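Glucokinase (Enterococcus faecalis, PDB 2QM1) probably phosphorylates glucose at the expense of ATP, as a zinc-containing sugar kinase of the ROK family. Local coordinates at residues Trp33-Asn38 / Ile51-His56; Thr189-Thr194 / Phe248-Ala253; Phe238-Val243 / Gly276-Ser281. One frame throughout, in Å; residues are numbered along the deposited sequence.

In the fold
Following the chain from its N terminus, interaction 1 comes first: it closes a short loop of 12 residues between strand 29-36 and helix 46-60, at the outer strand of the first mixed sheet. Interaction 2 opens after that loop is complete and returns helix 188-191, just past the zinc ligands, to helix 237-261 across 53 residues. Interaction 3 starts before interaction 2 has closed, so the two cross; it joins an earlier part of helix 237-261 to helix 277-289 across 32 residues that include strand 265-269. Their centres lie about 12 Å apart, against about 34 Å and 38 Å from interaction 1, which sits across the chain's centre.

Interaction 1 (Trp33-Asn38 / Ile51-His56)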
# COMPACT_ATOMS: atom_id res chain seq x y z
N TRP B 33 32.29 -3.13 9.76
CA TRP B 33 33.39 -3.28 8.79
C TRP B 33 32.84 -3.37 7.38
O TRP B 33 31.62 -3.50 7.18
CB TRP B 33 34.28 -4.47 9.15
CG TRP B 33 33.71 -5.86 8.94
CD1 TRP B 33 33.93 -6.68 7.87
CD2 TRP B 33 32.89 -6.62 9.86
NE1 TRP B 33 33.31 -7.91 8.05
CE2 TRP B 33 32.66 -7.90 9.25
CE3 TRP B 33 32.36 -6.36 11.13
CZ2 TRP B 33 31.89 -8.90 9.87
CZ3 TRP B 33 31.57 -7.35 11.75
CH2 TRP B 33 31.34 -8.62 11.11
N SER B 34 33.69 -3.19 6.38
CA SER B 34 33.18 -3.28 5.01
C SER B 34 34.22 -3.85 4.06
O SER B 34 35.38 -4.07 4.46
CB SER B 34 32.56 -1.93 4.49
OG SER B 34 33.53 -0.90 4.46
N ILE B 35 33.77 -4.17 2.84
CA ILE B 35 34.65 -4.51 1.72
C ILE B 35 34.02 -3.95 0.44
O ILE B 35 32.83 -3.58 0.44
CB ILE B 35 34.84 -6.04 1.52
CG1 ILE B 35 33.50 -6.70 1.04
CG2 ILE B 35 35.46 -6.69 2.80
CD1 ILE B 35 33.37 -8.18 1.19
N GLU B 36 34.80 -3.93 -0.65
CA GLU B 36 34.28 -3.58 -1.98
C GLU B 36 33.37 -4.67 -2.48
O GLU B 36 33.53 -5.84 -2.16
CB GLU B 36 35.42 -3.39 -3.01
CG GLU B 36 36.61 -2.59 -2.51
CD GLU B 36 37.62 -2.24 -3.63
OE1 GLU B 36 38.36 -3.15 -4.12
OE2 GLU B 36 37.69 -1.03 -4.00
N THR B 37 32.43 -4.29 -3.33
CA THR B 37 31.57 -5.25 -3.97
C THR B 37 32.26 -5.60 -5.30
O THR B 37 32.38 -4.74 -6.14
CB THR B 37 30.17 -4.65 -4.20
OG1 THR B 37 29.72 -4.00 -2.99
CG2 THR B 37 29.14 -5.72 -4.64
N ASN B 38 32.73 -6.84 -5.44
CA ASN B 38 33.29 -7.35 -6.71
C ASN B 38 32.18 -7.85 -7.63
O ASN B 38 31.64 -8.93 -7.41
CB ASN B 38 34.31 -8.47 -6.43
CG ASN B 38 35.07 -8.91 -7.69
OD1 ASN B 38 34.96 -8.31 -8.74
ND2 ASN B 38 35.84 -9.97 -7.57
N ILE B 51 30.90 -14.58 2.66
CA ILE B 51 31.23 -15.75 3.47
C ILE B 51 32.64 -15.64 4.06
O ILE B 51 32.85 -15.81 5.28
CB ILE B 51 31.13 -17.02 2.62
CG1 ILE B 51 29.64 -17.28 2.24
CG2 ILE B 51 31.86 -18.20 3.32
CD1 ILE B 51 29.46 -18.40 1.17
N GLU B 52 33.61 -15.36 3.18
CA GLU B 52 34.99 -15.12 3.59
C GLU B 52 35.18 -14.00 4.60
O GLU B 52 35.96 -14.16 5.51
CB GLU B 52 35.90 -14.87 2.39
CG GLU B 52 37.36 -14.64 2.73
CD GLU B 52 37.96 -15.69 3.69
OE1 GLU B 52 38.82 -15.31 4.50
OE2 GLU B 52 37.58 -16.89 3.63
N SER B 53 34.50 -12.86 4.40
CA SER B 53 34.68 -11.73 5.30
C SER B 53 34.15 -12.08 6.73
O SER B 53 34.75 -11.70 7.72
CB SER B 53 33.96 -10.50 4.73
OG SER B 53 34.03 -9.39 5.62
N ILE B 54 33.04 -12.81 6.81
CA ILE B 54 32.52 -13.24 8.10
C ILE B 54 33.37 -14.34 8.73
O ILE B 54 33.67 -14.30 9.92
CB ILE B 54 31.04 -13.65 7.98
CG1 ILE B 54 30.16 -12.40 7.83
CG2 ILE B 54 30.61 -14.52 9.20
CD1 ILE B 54 28.82 -12.73 7.33
N ARG B 55 33.79 -15.32 7.95
CA ARG B 55 34.66 -16.33 8.50
C ARG B 55 35.92 -15.66 9.10
O ARG B 55 36.34 -16.00 10.21
CB ARG B 55 35.06 -17.33 7.42
CG ARG B 55 33.98 -18.31 7.05
CD ARG B 55 34.50 -19.22 5.96
NE ARG B 55 33.54 -20.26 5.56
CZ ARG B 55 33.60 -20.93 4.40
NH1 ARG B 55 34.56 -20.66 3.53
NH2 ARG B 55 32.68 -21.85 4.12
N HIS B 56 36.51 -14.72 8.35
CA HIS B 56 37.78 -14.09 8.76
C HIS B 56 37.65 -13.23 10.02
O HIS B 56 38.61 -13.14 10.78
CB HIS B 56 38.36 -13.26 7.61
CG HIS B 56 39.73 -12.71 7.88
ND1 HIS B 56 40.88 -13.46 7.75
CD2 HIS B 56 40.13 -11.47 8.27
CE1 HIS B 56 41.93 -12.70 8.04
NE2 HIS B 56 41.49 -11.50 8.36
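W33 and S53 meet through a hydrogen bond that joins the outer strand 29-36 of the first mixed sheet to helix 46-60. The indole nitrogen W33 NE1 gives its hydrogen to S53 OG at 2.9 Å, with an N-H...O angle of 147°, a moderately bent bond. The hydroxyl oxygen lies only 1° out of the indole plane, so it meets the ring at its edge, and it also comes within 3.5 Å of W33 CD1. Two torsions bring the groups together: on the strand, W33 CG sits between the backbone N and the carbonyl carbon, while on the helix S53 OG points opposite to its own backbone N.

The close part of the contact is this polar pair. Around it the packing is looser: I54 CG1 approaches the same indole edge near the ring plane, 4.4 Å from W33 CZ2, and I35 CG2 stays 4.2 Å from S53 OG. The strand and helix segments run at 147°, with axes 10.1 Å apart at their closest, and bury 159 Å² in all. Along the strand S34 turns its side chain from the helix and E36 is exposed; on the helix, E52, R55 and H56 are also exposed. The indole has further neighbours in its own sheet, stacking with F20 and touching I22, and R57 of the helix packs against it, while I54 also touches L108 of helix 100-108.

With a single directional bond and few apolar contacts, the chemistry implies that the polar edge of a partly exposed tryptophan is satisfied by the helix, and that the in-plane bond helps fix the rotation of the indole against the sheet.

Interaction 2 (Thr189-Thr194 / Phe248-Ala253); sequences TVSSAT and FYLGLA
V190 packs against Y249, and S191 against L250, in a buried contact between helix 188-191 and helix 237-261 covering 156 Å².

The apolar contacts centre on the tyrosine. V190 CG2 comes to 3.6 Å from Y249 CD2, and V190 CB follows at 3.8 Å from the same atom; the other methyl, V190 CG1, reaches Y249 CE2 at 4.1 Å. The two methyls meet the CD2-CE2 part of the ring obliquely, with the side chains crossing at about a right angle. V190 CG2 owes its reach to its place between the backbone N and the carbonyl carbon, since CG1 lies beside the N (chi1 -63°). At the next residue, S191 CB lies 4.1 Å from L250 CD2; the leucine's CB bond is not aimed there, but its end comes nearer. L142 of strand 137-142 touches both S191 and L250.

No hydrogen bond links the two segments. S191 OG bonds instead to the carbonyl of L187, just before helix 188-191, and S192 OG caps the next helix at the nitrogen of G195.

V190 follows on the zinc ligand C186, their side chains about 7 Å apart, while F248 packs on P174 of the second subunit. The chemistry is purely van der Waals across the interface, the serine hydroxyls being satisfied locally, and it seats the chain beyond the zinc site on a long helix that also faces the other subunit.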
# COMPACT_ATOMS: atom_id res chain seq x y z
N THR B 189 12.78 9.41 -11.43
CA THR B 189 13.26 10.37 -12.46
C THR B 189 13.33 11.83 -11.96
O THR B 189 13.96 12.71 -12.54
CB THR B 189 12.38 10.33 -13.81
OG1 THR B 189 11.08 10.85 -13.55
CG2 THR B 189 12.22 8.93 -14.37
N VAL B 190 12.64 12.12 -10.87
CA VAL B 190 12.57 13.53 -10.46
C VAL B 190 13.15 13.77 -9.05
O VAL B 190 13.28 14.92 -8.60
CB VAL B 190 11.10 14.11 -10.67
CG1 VAL B 190 10.70 14.09 -12.18
CG2 VAL B 190 10.11 13.30 -9.96
N SER B 191 13.52 12.68 -8.37
CA SER B 191 13.89 12.74 -6.94
C SER B 191 15.17 11.96 -6.55
O SER B 191 15.62 12.03 -5.40
CB SER B 191 12.69 12.35 -6.03
OG SER B 191 12.39 10.94 -6.08
N SER B 192 15.79 11.23 -7.47
CA SER B 192 17.08 10.62 -7.11
C SER B 192 18.11 11.77 -7.21
O SER B 192 17.77 12.84 -7.71
CB SER B 192 17.47 9.55 -8.08
OG SER B 192 17.57 10.10 -9.38
N ALA B 193 19.35 11.52 -6.80
CA ALA B 193 20.46 12.50 -6.95
C ALA B 193 20.51 13.10 -8.34
O ALA B 193 20.61 14.31 -8.52
CB ALA B 193 21.79 11.84 -6.64
N THR B 194 20.40 12.20 -9.32
CA THR B 194 20.35 12.49 -10.72
C THR B 194 19.01 13.11 -11.20
O THR B 194 18.99 13.91 -12.11
CB THR B 194 20.65 11.14 -11.46
OG1 THR B 194 22.03 11.10 -11.87
CG2 THR B 194 19.72 10.88 -12.63
N PHE B 248 6.83 18.78 -4.61
CA PHE B 248 5.50 18.53 -5.25
C PHE B 248 5.35 17.03 -5.55
O PHE B 248 4.41 16.36 -5.10
CB PHE B 248 5.32 19.42 -6.51
CG PHE B 248 4.08 19.11 -7.31
CD1 PHE B 248 2.87 19.75 -7.03
CD2 PHE B 248 4.11 18.14 -8.33
CE1 PHE B 248 1.73 19.45 -7.75
CE2 PHE B 248 2.99 17.83 -9.04
CZ PHE B 248 1.78 18.49 -8.75
N TYR B 249 6.31 16.49 -6.28
CA TYR B 249 6.22 15.10 -6.73
C TYR B 249 6.38 14.15 -5.56
O TYR B 249 5.69 13.15 -5.49
CB TYR B 249 7.31 14.80 -7.77
CG TYR B 249 7.09 15.43 -9.13
CD1 TYR B 249 5.91 15.22 -9.84
CD2 TYR B 249 8.08 16.22 -9.72
CE1 TYR B 249 5.71 15.79 -11.12
CE2 TYR B 249 7.90 16.79 -11.01
CZ TYR B 249 6.71 16.56 -11.69
OH TYR B 249 6.52 17.11 -12.93
N LEU B 250 7.32 14.44 -4.65
CA LEU B 250 7.42 13.63 -3.44
C LEU B 250 6.17 13.76 -2.63
O LEU B 250 5.75 12.78 -2.05
CB LEU B 250 8.63 13.98 -2.57
CG LEU B 250 10.01 13.61 -3.13
CD1 LEU B 250 11.01 14.64 -2.64
CD2 LEU B 250 10.39 12.20 -2.67
N GLY B 251 5.57 14.96 -2.56
CA GLY B 251 4.30 15.12 -1.87
C GLY B 251 3.12 14.34 -2.49
O GLY B 251 2.28 13.80 -1.77
N LEU B 252 3.04 14.29 -3.81
CA LEU B 252 1.99 13.53 -4.48
C LEU B 252 2.15 12.05 -4.20
O LEU B 252 1.18 11.38 -3.90
CB LEU B 252 2.03 13.75 -5.99
CG LEU B 252 1.03 13.05 -6.91
CD1 LEU B 252 -0.41 13.37 -6.61
CD2 LEU B 252 1.41 13.55 -8.33
N ALA B 253 3.37 11.57 -4.33
CA ALA B 253 3.61 10.15 -4.23
C ALA B 253 3.45 9.73 -2.78
O ALA B 253 2.78 8.78 -2.53
CB ALA B 253 5.01 9.81 -4.77

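Interaction 3 (Phe238-Val243 / Gly276-Ser281); sequences FALMVV and GEFLRS
F278 extends from helix 277-289 to meet L240 and V243 on helix 237-261, one turn apart, so that a single ring bridges the two helices. Its conformation explains the reach: CG lies opposite the backbone N (chi1 -174°), and although the CB bond is not aimed at the other helix, the ring's far end comes close to it.

There L240 CD2 touches F278 CZ at 3.8 Å, near the ring plane, and thus meets the edge; these two side chains cross at about a right angle. L240 gets there with CG beside its backbone N (chi1 -75°), its end swinging closer than its base. V243 points its CB toward the other helix, and with CG1 opposite the backbone N (chi1 163°) that methyl stands 3.9 Å from F278 CE1, approaching the ring at a slant.

On the side of helix 277-289 turned from this contact, R280 grips E277 side-on: NE to OE1 and NH2 to OE2, both at 2.8 Å, the latter bond nearly straight and using the syn lone pair. R280 NH1 turns to E284 and to the I301 carbonyl. A232 touches F278 and F229 touches V243, both from helix 225-233.

This is plain helix-to-helix packing, an aromatic ring spanning positions i and i+3 of its neighbour, in a helical part of the ROK family, which belongs to the actin-like ATPase clan.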
# COMPACT_ATOMS: atom_id res chain seq x y z
N PHE B 238 16.32 30.24 -7.96
CA PHE B 238 16.27 29.10 -8.85
C PHE B 238 16.23 27.79 -8.07
O PHE B 238 15.38 26.96 -8.35
CB PHE B 238 17.41 29.09 -9.90
CG PHE B 238 17.29 27.95 -10.90
CD1 PHE B 238 16.15 27.83 -11.71
CD2 PHE B 238 18.30 27.00 -11.02
CE1 PHE B 238 16.00 26.78 -12.61
CE2 PHE B 238 18.19 25.95 -11.93
CZ PHE B 238 17.03 25.83 -12.73
N ALA B 239 17.14 27.61 -7.13
CA ALA B 239 17.09 26.47 -6.22
C ALA B 239 15.71 26.27 -5.59
O ALA B 239 15.30 25.14 -5.31
CB ALA B 239 18.14 26.57 -5.17
N LEU B 240 15.00 27.37 -5.37
CA LEU B 240 13.71 27.32 -4.69
C LEU B 240 12.62 26.82 -5.64
O LEU B 240 11.65 26.20 -5.20
CB LEU B 240 13.33 28.72 -4.14
CG LEU B 240 14.09 29.17 -2.88
CD1 LEU B 240 13.99 30.69 -2.65
CD2 LEU B 240 13.58 28.35 -1.67
N MSE B 241 12.77 27.14 -6.92
CA MSE B 241 11.89 26.65 -7.97
C MSE B 241 12.08 25.14 -8.15
O MSE B 241 11.08 24.42 -8.28
CB MSE B 241 12.17 27.40 -9.28
CG MSE B 241 11.13 27.22 -10.39
SE MSE B 241 11.66 28.04 -12.10
CE MSE B 241 10.98 29.80 -11.66
N VAL B 242 13.34 24.67 -8.12
CA VAL B 242 13.68 23.22 -8.29
C VAL B 242 13.22 22.37 -7.12
O VAL B 242 12.50 21.40 -7.32
CB VAL B 242 15.21 22.99 -8.54
CG1 VAL B 242 15.50 21.50 -8.79
CG2 VAL B 242 15.70 23.84 -9.71
N VAL B 243 13.64 22.73 -5.90
CA VAL B 243 13.10 22.15 -4.66
C VAL B 243 11.56 22.06 -4.64
O VAL B 243 11.02 21.03 -4.37
CB VAL B 243 13.60 22.93 -3.40
CG1 VAL B 243 12.78 22.65 -2.20
CG2 VAL B 243 15.07 22.64 -3.11
N GLY B 276 17.71 17.81 5.48
CA GLY B 276 17.14 18.08 6.78
C GLY B 276 15.78 18.74 6.72
O GLY B 276 14.97 18.46 5.83
N GLU B 277 15.56 19.64 7.67
CA GLU B 277 14.23 20.16 7.91
C GLU B 277 13.64 20.91 6.71
O GLU B 277 12.44 20.92 6.51
CB GLU B 277 14.23 21.02 9.19
CG GLU B 277 12.88 21.76 9.53
CD GLU B 277 11.66 20.82 9.70
OE1 GLU B 277 11.84 19.59 9.93
OE2 GLU B 277 10.50 21.32 9.62
N PHE B 278 14.50 21.52 5.90
CA PHE B 278 14.05 22.33 4.78
C PHE B 278 13.38 21.44 3.72
O PHE B 278 12.36 21.81 3.15
CB PHE B 278 15.24 23.08 4.19
CG PHE B 278 14.88 24.06 3.12
CD1 PHE B 278 14.87 23.66 1.78
CD2 PHE B 278 14.57 25.37 3.44
CE1 PHE B 278 14.53 24.55 0.78
CE2 PHE B 278 14.23 26.29 2.45
CZ PHE B 278 14.21 25.88 1.12
N LEU B 279 13.97 20.27 3.48
CA LEU B 279 13.34 19.23 2.67
C LEU B 279 12.09 18.60 3.32
O LEU B 279 11.10 18.46 2.65
CB LEU B 279 14.34 18.13 2.30
CG LEU B 279 13.70 16.82 1.80
CD1 LEU B 279 13.14 17.00 0.40
CD2 LEU B 279 14.73 15.70 1.82
N ARG B 280 12.15 18.22 4.60
CA ARG B 280 10.98 17.59 5.26
C ARG B 280 9.76 18.50 5.19
O ARG B 280 8.68 18.07 4.85
CB ARG B 280 11.28 17.26 6.73
CG ARG B 280 10.33 16.22 7.36
CD ARG B 280 10.29 16.44 8.81
NE ARG B 280 9.87 17.81 9.05
CZ ARG B 280 8.60 18.21 9.10
NH1 ARG B 280 7.59 17.32 8.99
NH2 ARG B 280 8.37 19.50 9.30
N SER B 281 10.00 19.79 5.39
CA SER B 281 8.95 20.75 5.38
C SER B 281 8.21 20.81 4.04
O SER B 281 6.97 20.84 4.03
CB SER B 281 9.51 22.13 5.75
OG SER B 281 8.58 22.74 6.60